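Local coordinates for protein fatty acid CoA ligase (Marinactinospora thermotolerans, PDB 6SQ8) that is an AMP-binding enzyme of the ANL superfamily, with adenosine monophosphate and 1-ethanoyl-9H-pyrido[3,4-b]indole-3-carboxylic acid bound in the model, at residues 66-71 / 209-214; 154-159 / 176-181. All coordinates share one frame; numbering follows the deposited sequence.

Contact 1 (66-71 / 209-214)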
ATOM      1  N   LEU A  66     -15.752  -5.229  11.367  1.00 26.34           N
ATOM      2  CA  LEU A  66     -14.922  -5.651  12.487  1.00 27.39           C
ATOM      3  C   LEU A  66     -13.909  -4.547  12.811  1.00 27.26           C
ATOM      4  O   LEU A  66     -13.704  -4.229  13.971  1.00 28.61           O
ATOM      5  CB  LEU A  66     -14.222  -6.979  12.172  1.00 27.23           C
ATOM      6  CG  LEU A  66     -13.217  -7.464  13.223  1.00 26.69           C
ATOM      7  CD1 LEU A  66     -13.908  -7.665  14.552  1.00 26.42           C
ATOM      8  CD2 LEU A  66     -12.523  -8.746  12.800  1.00 26.10           C
ATOM      9  N   ARG A  67     -13.274  -3.984  11.778  1.00 29.05           N
ATOM     10  CA  ARG A  67     -12.214  -2.985  11.982  1.00 30.53           C
ATOM     11  C   ARG A  67     -12.819  -1.773  12.698  1.00 30.81           C
ATOM     12  O   ARG A  67     -12.256  -1.250  13.670  1.00 31.76           O
ATOM     13  CB  ARG A  67     -11.581  -2.577  10.651  1.00 33.05           C
ATOM     14  CG  ARG A  67     -10.379  -1.633  10.745  1.00 33.75           C
ATOM     15  CD  ARG A  67     -10.142  -0.926   9.417  1.00 37.72           C
ATOM     16  NE  ARG A  67      -8.771  -0.495   9.151  1.00 39.10           N
ATOM     17  CZ  ARG A  67      -7.927  -1.112   8.332  1.00 37.14           C
ATOM     18  NH1 ARG A  67      -8.232  -2.313   7.870  1.00 40.38           N
ATOM     19  NH2 ARG A  67      -6.793  -0.528   7.979  1.00 36.82           N
ATOM     20  N   LEU A  68     -13.990  -1.367  12.207  1.00 30.61           N
ATOM     21  CA  LEU A  68     -14.690  -0.212  12.674  1.00 32.75           C
ATOM     22  C   LEU A  68     -15.112  -0.440  14.131  1.00 34.90           C
ATOM     23  O   LEU A  68     -15.011   0.463  14.958  1.00 39.62           O
ATOM     24  CB  LEU A  68     -15.881   0.009  11.735  1.00 32.61           C
ATOM     25  CG  LEU A  68     -16.527   1.387  11.755  1.00 34.53           C
ATOM     26  CD1 LEU A  68     -15.498   2.491  11.903  1.00 36.21           C
ATOM     27  CD2 LEU A  68     -17.354   1.594  10.502  1.00 35.49           C
ATOM     28  N   ALA A  69     -15.550  -1.664  14.441  1.00 34.88           N
ATOM     29  CA  ALA A  69     -15.950  -2.036  15.798  1.00 34.45           C
ATOM     30  C   ALA A  69     -14.737  -1.999  16.739  1.00 34.27           C
ATOM     31  O   ALA A  69     -14.812  -1.414  17.804  1.00 36.07           O
ATOM     32  CB  ALA A  69     -16.617  -3.386  15.795  1.00 35.36           C
ATOM     33  N   VAL A  70     -13.621  -2.601  16.329  1.00 33.74           N
ATOM     34  CA  VAL A  70     -12.408  -2.597  17.130  1.00 34.01           C
ATOM     35  C   VAL A  70     -11.994  -1.160  17.459  1.00 36.96           C
ATOM     36  O   VAL A  70     -11.500  -0.883  18.554  1.00 48.05           O
ATOM     37  CB  VAL A  70     -11.267  -3.341  16.417  1.00 36.48           C
ATOM     38  CG1 VAL A  70      -9.906  -3.047  17.055  1.00 38.24           C
ATOM     39  CG2 VAL A  70     -11.538  -4.845  16.352  1.00 37.50           C
ATOM     40  N   GLN A  71     -12.157  -0.248  16.501  1.00 37.52           N
ATOM     41  CA  GLN A  71     -11.724   1.140  16.669  1.00 37.41           C
ATOM     42  C   GLN A  71     -12.730   1.898  17.544  1.00 37.05           C
ATOM     43  O   GLN A  71     -12.336   2.653  18.423  1.00 39.73           O
ATOM     44  CB  GLN A  71     -11.496   1.788  15.303  1.00 36.97           C
ATOM     45  CG  GLN A  71     -10.201   1.311  14.638  1.00 36.33           C
ATOM     46  CD  GLN A  71     -10.082   1.751  13.201  1.00 34.27           C
ATOM     47  OE1 GLN A  71     -11.076   2.033  12.535  1.00 33.95           O
ATOM     48  NE2 GLN A  71      -8.858   1.821  12.711  1.00 33.60           N
ATOM     49  N   LEU A 209      -9.084   2.400   2.735  1.00 28.86           N
ATOM     50  CA  LEU A 209      -9.821   2.937   1.600  1.00 30.19           C
ATOM     51  C   LEU A 209     -11.312   2.635   1.775  1.00 31.41           C
ATOM     52  O   LEU A 209     -12.161   3.440   1.374  1.00 33.93           O
ATOM     53  CB  LEU A 209      -9.294   2.352   0.285  1.00 30.88           C
ATOM     54  CG  LEU A 209      -7.885   2.784  -0.125  1.00 30.33           C
ATOM     55  CD1 LEU A 209      -7.398   1.984  -1.312  1.00 30.44           C
ATOM     56  CD2 LEU A 209      -7.819   4.265  -0.438  1.00 31.70           C
ATOM     57  N   ALA A 210     -11.633   1.472   2.349  1.00 29.36           N
ATOM     58  CA  ALA A 210     -13.013   1.119   2.604  1.00 30.40           C
ATOM     59  C   ALA A 210     -13.619   2.139   3.578  1.00 30.07           C
ATOM     60  O   ALA A 210     -14.747   2.609   3.386  1.00 29.56           O
ATOM     61  CB  ALA A 210     -13.096  -0.288   3.138  1.00 31.02           C
ATOM     62  N   GLN A 211     -12.850   2.484   4.616  1.00 28.51           N
ATOM     63  CA  GLN A 211     -13.306   3.451   5.626  1.00 28.83           C
ATOM     64  C   GLN A 211     -13.489   4.838   4.992  1.00 28.24           C
ATOM     65  O   GLN A 211     -14.506   5.485   5.239  1.00 28.09           O
ATOM     66  CB  GLN A 211     -12.363   3.463   6.831  1.00 29.26           C
ATOM     67  CG  GLN A 211     -12.590   2.266   7.742  1.00 31.57           C
ATOM     68  CD  GLN A 211     -11.847   2.315   9.052  1.00 32.50           C
ATOM     69  OE1 GLN A 211     -10.812   2.978   9.196  1.00 33.18           O
ATOM     70  NE2 GLN A 211     -12.357   1.543   9.998  1.00 32.29           N
ATOM     71  N   CYS A 212     -12.524   5.272   4.162  1.00 25.93           N
ATOM     72  CA  CYS A 212     -12.653   6.522   3.420  1.00 23.48           C
ATOM     73  C   CYS A 212     -13.935   6.503   2.581  1.00 21.58           C
ATOM     74  O   CYS A 212     -14.666   7.467   2.529  1.00 21.80           O
ATOM     75  CB  CYS A 212     -11.444   6.753   2.528  1.00 24.35           C
ATOM     76  SG  CYS A 212      -9.948   7.115   3.473  1.00 25.37           S
ATOM     77  N   THR A 213     -14.198   5.378   1.925  1.00 21.39           N
ATOM     78  CA  THR A 213     -15.347   5.225   1.047  1.00 21.37           C
ATOM     79  C   THR A 213     -16.636   5.350   1.865  1.00 22.65           C
ATOM     80  O   THR A 213     -17.569   6.073   1.464  1.00 23.13           O
ATOM     81  CB  THR A 213     -15.273   3.908   0.273  1.00 20.65           C
ATOM     82  OG1 THR A 213     -14.065   3.994  -0.476  1.00 20.86           O
ATOM     83  CG2 THR A 213     -16.455   3.665  -0.638  1.00 20.02           C
ATOM     84  N   LEU A 214     -16.688   4.661   3.012  1.00 23.15           N
ATOM     85  CA  LEU A 214     -17.882   4.692   3.849  1.00 22.81           C
ATOM     86  C   LEU A 214     -18.112   6.115   4.375  1.00 23.14           C
ATOM     87  O   LEU A 214     -19.226   6.622   4.298  1.00 25.98           O
ATOM     88  CB  LEU A 214     -17.734   3.694   4.992  1.00 22.50           C
ATOM     89  CG  LEU A 214     -17.857   2.218   4.606  1.00 22.66           C
ATOM     90  CD1 LEU A 214     -17.534   1.316   5.784  1.00 22.24           C
ATOM     91  CD2 LEU A 214     -19.248   1.910   4.098  1.00 23.15           C
TER

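Contact 2 (154-159 / 176-181)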
ATOM      1  N   GLY A 154      -4.708   7.026  21.852  1.00 38.38           N
ATOM      2  CA  GLY A 154      -5.309   7.560  20.615  1.00 40.57           C
ATOM      3  C   GLY A 154      -4.955   6.786  19.341  1.00 42.64           C
ATOM      4  O   GLY A 154      -5.052   7.324  18.233  1.00 40.78           O
ATOM      5  N   ILE A 155      -4.574   5.512  19.483  1.00 41.83           N
ATOM      6  CA  ILE A 155      -4.121   4.679  18.371  1.00 40.27           C
ATOM      7  C   ILE A 155      -5.318   3.952  17.748  1.00 39.57           C
ATOM      8  O   ILE A 155      -6.159   3.372  18.456  1.00 39.52           O
ATOM      9  CB  ILE A 155      -3.026   3.711  18.849  1.00 40.51           C
ATOM     10  CG1 ILE A 155      -1.874   4.471  19.510  1.00 41.22           C
ATOM     11  CG2 ILE A 155      -2.535   2.829  17.707  1.00 43.65           C
ATOM     12  CD1 ILE A 155      -1.305   5.590  18.665  1.00 44.01           C
ATOM     13  N   ALA A 156      -5.391   4.021  16.410  1.00 38.41           N
ATOM     14  CA  ALA A 156      -6.458   3.412  15.628  1.00 35.22           C
ATOM     15  C   ALA A 156      -5.981   2.092  15.019  1.00 33.09           C
ATOM     16  O   ALA A 156      -6.758   1.140  14.925  1.00 35.55           O
ATOM     17  CB  ALA A 156      -6.910   4.369  14.555  1.00 33.81           C
ATOM     18  N   VAL A 157      -4.715   2.066  14.583  1.00 31.27           N
ATOM     19  CA  VAL A 157      -4.146   0.961  13.824  1.00 31.99           C
ATOM     20  C   VAL A 157      -2.693   0.752  14.242  1.00 30.11           C
ATOM     21  O   VAL A 157      -1.959   1.725  14.437  1.00 28.28           O
ATOM     22  CB  VAL A 157      -4.204   1.210  12.304  1.00 32.45           C
ATOM     23  CG1 VAL A 157      -3.500   0.100  11.533  1.00 32.90           C
ATOM     24  CG2 VAL A 157      -5.628   1.403  11.799  1.00 31.31           C
ATOM     25  N   VAL A 158      -2.301  -0.526  14.342  1.00 30.50           N
ATOM     26  CA  VAL A 158      -0.902  -0.905  14.304  1.00 32.96           C
ATOM     27  C   VAL A 158      -0.731  -1.926  13.181  1.00 35.18           C
ATOM     28  O   VAL A 158      -1.445  -2.906  13.119  1.00 36.77           O
ATOM     29  CB  VAL A 158      -0.378  -1.444  15.645  1.00 32.98           C
ATOM     30  CG1 VAL A 158       1.102  -1.785  15.563  1.00 31.39           C
ATOM     31  CG2 VAL A 158      -0.633  -0.459  16.779  1.00 34.31           C
ATOM     32  N   ALA A 159       0.216  -1.640  12.285  1.00 34.35           N
ATOM     33  CA  ALA A 159       0.462  -2.390  11.078  1.00 33.81           C
ATOM     34  C   ALA A 159       1.966  -2.664  10.999  1.00 36.84           C
ATOM     35  O   ALA A 159       2.761  -1.746  11.202  1.00 39.20           O
ATOM     36  CB  ALA A 159      -0.011  -1.586   9.901  1.00 32.62           C
ATOM     37  N   THR A 176      -6.327  10.529  14.747  1.00 35.60           N
ATOM     38  CA  THR A 176      -6.278  11.821  14.071  1.00 35.86           C
ATOM     39  C   THR A 176      -5.705  11.659  12.666  1.00 33.27           C
ATOM     40  O   THR A 176      -6.210  12.239  11.715  1.00 32.58           O
ATOM     41  CB  THR A 176      -5.394  12.839  14.796  1.00 39.15           C
ATOM     42  OG1 THR A 176      -5.820  12.902  16.152  1.00 43.81           O
ATOM     43  CG2 THR A 176      -5.468  14.217  14.172  1.00 40.36           C
ATOM     44  N   ALA A 177      -4.617  10.897  12.581  1.00 31.80           N
ATOM     45  CA  ALA A 177      -3.934  10.637  11.336  1.00 32.43           C
ATOM     46  C   ALA A 177      -4.884   9.946  10.339  1.00 29.61           C
ATOM     47  O   ALA A 177      -4.916  10.326   9.177  1.00 26.71           O
ATOM     48  CB  ALA A 177      -2.688   9.818  11.609  1.00 33.80           C
ATOM     49  N   MET A 178      -5.662   8.966  10.810  1.00 28.43           N
ATOM     50  CA  MET A 178      -6.583   8.221   9.940  1.00 31.43           C
ATOM     51  C   MET A 178      -7.723   9.131   9.476  1.00 33.27           C
ATOM     52  O   MET A 178      -8.226   8.972   8.358  1.00 33.95           O
ATOM     53  CB  MET A 178      -7.183   6.989  10.629  1.00 33.95           C
ATOM     54  CG  MET A 178      -6.179   5.853  10.803  1.00 36.07           C
ATOM     55  SD  MET A 178      -5.095   5.617   9.361  1.00 39.43           S
ATOM     56  CE  MET A 178      -5.090   3.827   9.291  1.00 44.26           C
ATOM     57  N   SER A 179      -8.124  10.082  10.331  1.00 33.32           N
ATOM     58  CA  SER A 179      -9.116  11.078   9.947  1.00 33.71           C
ATOM     59  C   SER A 179      -8.549  11.972   8.834  1.00 36.14           C
ATOM     60  O   SER A 179      -9.262  12.299   7.878  1.00 39.99           O
ATOM     61  CB  SER A 179      -9.578  11.902  11.121  1.00 32.68           C
ATOM     62  OG  SER A 179     -10.721  12.684  10.772  1.00 30.60           O
ATOM     63  N   ALA A 180      -7.272  12.363   8.954  1.00 32.15           N
ATOM     64  CA  ALA A 180      -6.633  13.201   7.954  1.00 31.54           C
ATOM     65  C   ALA A 180      -6.599  12.474   6.604  1.00 29.41           C
ATOM     66  O   ALA A 180      -6.756  13.110   5.558  1.00 28.53           O
ATOM     67  CB  ALA A 180      -5.241  13.599   8.408  1.00 33.76           C
ATOM     68  N   CYS A 181      -6.417  11.148   6.637  1.00 28.48           N
ATOM     69  CA  CYS A 181      -6.379  10.320   5.437  1.00 27.13           C
ATOM     70  C   CYS A 181      -7.699  10.412   4.673  1.00 25.08           C
ATOM     71  O   CYS A 181      -7.697  10.327   3.457  1.00 24.44           O
ATOM     72  CB  CYS A 181      -6.079   8.865   5.765  1.00 27.08           C
ATOM     73  SG  CYS A 181      -4.365   8.620   6.293  1.00 30.60           S
TER

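Contact 1 (66-71 / 209-214)
Gln211 on helix 205-215 reaches across to Arg67, Leu68 and Gln71 on helix 61-72, a buried packing of two nearly perpendicular helices in the AMP-binding domain. The segment axes approach to 11.5 Å at 84°, too far apart for backbones to meet, and one long side chain spans much of the gap. From CB, which points at the other helix, the chain runs extended (chi2 -171°), carrying the amide out to full length. The contacts begin at Gln211 CD, 3.7 Å from Arg67 CD. Gln211 NE2 makes most of the contact: it lies 3.4 Å from Arg67 CD and also touches Leu68 CD1. Gln211 NE2 gives one of its hydrogens to Gln71 OE1 over 2.9 Å, in a fairly straight bond (159°). The bond stays close to the Gln211 amide plane but meets the Gln71 carbonyl from a tilted direction. Gln211 OE1 turns to the hydroxyl of Tyr6 on helix 5-13, its main polar partner, and lies oblique to the Arg67 guanidinium, whose NH1 makes a weak hydrogen bond to Leu202 O. The Arg67 side chain is about 7 Å from the bound 1-ethanoyl-9H-pyrido[3,4-b]indole-3-carboxylic acid. With oxygen and nitrogen gripped by different helices, the buried Gln211 amide has both its rotation and its orientation fixed, and the aliphatic part of Arg67 packs beside it.

Contact 2 (154-159 / 176-181)
The nearest CA atoms are those of Ala156 and Met178, 7.4 Å apart, where strand 155-160 runs past helix 175-189. The strand carries a classic beta bulge: Ala156 and Val157 stand together opposite His173 of the antiparallel strand 170-174, and the helical psi of Ala156 (-38°) gives the kink. The two strands are joined by the Ser/Thr/Gly-rich loop that in ANL enzymes usually handles phosphate, partly unmodelled here, and strand 170-174 leads straight into the helix. Because of the bulge, two consecutive residues, Ala156 and Val157, direct their side chains at the helix, where a regular strand would send one to each face. Met178 receives both. Met178 CG lies 4.1 Å from Ala156 CB, and the chain then bends at chi2 (-40°) and again at chi3, turning the terminal methyl along the strand to the next residue. There the Met178 and Val157 side chains cross at about a right angle. The contact is wholly apolar, with no hydrogen bond between the segments; backbone bonds from Ala156 and Val158 to Tyr77 tie the strand to strand 76-79. Tyr6 and Glu208 also pack on Met178, whose side chain is about 5 Å from the bound 1-ethanoyl-9H-pyrido[3,4-b]indole-3-carboxylic acid, consistent with a place just outside the residues that line that pocket. Of the Val157 branches it is CG2, the one beside the backbone N, that meets Met178 CE, at 3.5 Å.

Both contacts are buried, their centres about 11 Å apart, on one side of the chain's centre and within the AMP-binding part of the chain. Contact 1 joins two helices distant in sequence through one amide-amide hydrogen bond flanked by aliphatic carbons; contact 2 packs a bulged strand against the helix that follows its hairpin, using aliphatic carbons alone. The wide helix-helix gap is thus bridged by a polar group, the strand-helix one by apolar atoms. The two meet directly: Gln71 NE2 lies 3.1 Å from Ala156 O, a probable hydrogen bond, and packs on Val157 CG2. Helix 205-215 also touches helix 175-189, through Cys212 beside Cys181 O, and Tyr6 of helix 5-13 lies at both contacts.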